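Long-range contact in site-specific recombinase, resolvase family protein (Streptococcus pneumoniae, PDB 3GUV), which probably cuts and rejoins DNA at specific sites as a resolvase-family recombinase: residues Y8-V13 against I60-M65. Residues are numbered along the deposited sequence; the frame is centred on the assembly and turned at random.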
# COMPACT_ATOMS: atom_id res chain seq x y z
N TYR A 8 19.04 -14.47 2.43
CA TYR A 8 18.11 -15.48 2.92
C TYR A 8 16.96 -15.58 1.94
O TYR A 8 16.56 -14.55 1.35
CB TYR A 8 17.50 -15.05 4.27
CG TYR A 8 18.38 -15.09 5.51
CD1 TYR A 8 19.42 -16.04 5.66
CD2 TYR A 8 18.12 -14.25 6.58
CE1 TYR A 8 20.18 -16.08 6.80
CE2 TYR A 8 18.87 -14.29 7.74
CZ TYR A 8 19.90 -15.21 7.85
OH TYR A 8 20.64 -15.25 9.01
N LEU A 9 16.41 -16.78 1.75
CA LEU A 9 15.15 -16.99 1.02
C LEU A 9 14.02 -17.14 2.02
O LEU A 9 14.19 -17.84 2.99
CB LEU A 9 15.22 -18.26 0.18
CG LEU A 9 15.55 -18.08 -1.29
CD1 LEU A 9 16.73 -17.19 -1.49
CD2 LEU A 9 15.66 -19.47 -1.98
N TYR A 10 12.88 -16.48 1.80
CA TYR A 10 11.69 -16.68 2.64
C TYR A 10 10.49 -17.04 1.80
O TYR A 10 10.16 -16.33 0.86
CB TYR A 10 11.34 -15.43 3.44
CG TYR A 10 10.10 -15.69 4.27
CD1 TYR A 10 10.17 -16.52 5.40
CD2 TYR A 10 8.84 -15.17 3.89
CE1 TYR A 10 9.03 -16.78 6.15
CE2 TYR A 10 7.69 -15.46 4.62
CZ TYR A 10 7.78 -16.24 5.74
OH TYR A 10 6.66 -16.54 6.46
N THR A 11 9.82 -18.13 2.14
CA THR A 11 8.61 -18.54 1.42
C THR A 11 7.51 -18.90 2.42
O THR A 11 7.79 -19.23 3.56
CB THR A 11 8.88 -19.76 0.46
OG1 THR A 11 9.39 -20.87 1.19
CG2 THR A 11 9.86 -19.40 -0.66
N ARG A 12 6.26 -18.85 1.97
CA ARG A 12 5.09 -19.21 2.81
C ARG A 12 3.85 -19.47 1.96
O ARG A 12 3.84 -19.19 0.78
CB ARG A 12 4.78 -18.11 3.85
CG ARG A 12 4.48 -16.73 3.18
CD ARG A 12 3.98 -15.67 4.14
NE ARG A 12 2.73 -16.09 4.74
CZ ARG A 12 2.56 -16.48 6.01
NH1 ARG A 12 1.34 -16.86 6.41
NH2 ARG A 12 3.57 -16.52 6.88
N VAL A 13 2.82 -20.03 2.57
CA VAL A 13 1.46 -20.05 2.01
C VAL A 13 0.65 -19.07 2.87
O VAL A 13 1.07 -18.75 3.98
CB VAL A 13 0.81 -21.43 2.10
CG1 VAL A 13 1.68 -22.49 1.38
CG2 VAL A 13 0.60 -21.83 3.55
N ILE A 60 5.98 -18.36 12.29
CA ILE A 60 7.05 -18.86 13.16
C ILE A 60 8.46 -18.81 12.54
O ILE A 60 9.41 -18.39 13.19
CB ILE A 60 6.79 -20.33 13.57
CG1 ILE A 60 5.48 -20.45 14.38
CG2 ILE A 60 7.95 -20.84 14.39
CD1 ILE A 60 4.70 -21.71 14.03
N GLN A 61 8.58 -19.27 11.31
CA GLN A 61 9.90 -19.29 10.67
C GLN A 61 10.25 -17.87 10.26
O GLN A 61 11.41 -17.49 10.27
CB GLN A 61 9.91 -20.22 9.45
CG GLN A 61 9.66 -21.68 9.80
CD GLN A 61 10.58 -22.19 10.90
OE1 GLN A 61 11.80 -21.96 10.88
NE2 GLN A 61 9.99 -22.89 11.87
N PHE A 62 9.23 -17.09 9.90
CA PHE A 62 9.46 -15.68 9.65
C PHE A 62 10.03 -15.00 10.90
O PHE A 62 10.95 -14.19 10.80
CB PHE A 62 8.18 -15.01 9.19
CG PHE A 62 8.29 -13.55 9.10
CD1 PHE A 62 8.69 -12.95 7.93
CD2 PHE A 62 8.04 -12.76 10.22
CE1 PHE A 62 8.80 -11.57 7.87
CE2 PHE A 62 8.15 -11.38 10.16
CZ PHE A 62 8.52 -10.78 8.99
N ASN A 63 9.50 -15.35 12.06
CA ASN A 63 9.98 -14.77 13.32
C ASN A 63 11.40 -15.31 13.63
O ASN A 63 12.26 -14.54 14.00
CB ASN A 63 9.02 -15.02 14.48
CG ASN A 63 7.67 -14.33 14.29
OD1 ASN A 63 7.57 -13.27 13.67
ND2 ASN A 63 6.62 -14.94 14.82
N ARG A 64 11.64 -16.61 13.45
CA ARG A 64 13.02 -17.10 13.57
C ARG A 64 13.96 -16.30 12.64
O ARG A 64 15.04 -15.90 13.08
CB ARG A 64 13.18 -18.61 13.29
CG ARG A 64 14.74 -18.93 13.14
CD ARG A 64 15.23 -20.36 13.26
NE ARG A 64 14.42 -21.32 12.51
CZ ARG A 64 14.89 -22.43 11.94
NH1 ARG A 64 14.04 -23.25 11.33
NH2 ARG A 64 16.18 -22.74 12.00
N MET A 65 13.55 -16.05 11.38
CA MET A 65 14.39 -15.32 10.42
C MET A 65 14.75 -13.93 10.96
O MET A 65 15.92 -13.54 10.95
CB MET A 65 13.72 -15.23 9.04
CG MET A 65 14.60 -14.67 7.89
SD MET A 65 13.85 -14.57 6.22
CE MET A 65 12.62 -13.27 6.51
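Tyr-10, near the middle of strand 6-12, reaches across to the start of helix 60-70, whose residues 60-65 run nearly antiparallel to residues 8-12. Its CB touches the sulfur of Met-65 (CB to SD 3.8 Å), and CG lies near Met-65 CE. With CG anti to the backbone N (chi1 179°), the ring extends from the sheet to the helix, where CE1 meets CB of Phe-62 at 3.6 Å. Over CZ, toward the rim of one face, stands CD1 of Phe-62, whose ring edge makes a T-shaped pair with the phenol, the planes at 75°. At the tip, OH lies 3.5 Å from the same Phe-62 CB. Met-65 fills the other end of the contact: its CG packs on Tyr-8 CD2 at 3.8 Å, its extended chain (chi1 -171°) carries SD into oblique Met-aromatic contacts with both tyrosines, and a bend at chi3 turns CE toward Tyr-10. Helix and strand of this resolvase N-terminal domain thus meet through aromatic rings and thioether. Tyr-10 is buried, its OH accepting a hydrogen bond from Arg-12 NH2 (3.1 Å) and hydrogen-bonded to Asp-48 OD2. Because Asp-48 OD1 accepts from Gln-61 N and OD2 from Phe-62 N, one carboxylate ties Tyr-10 to the helix's first turn.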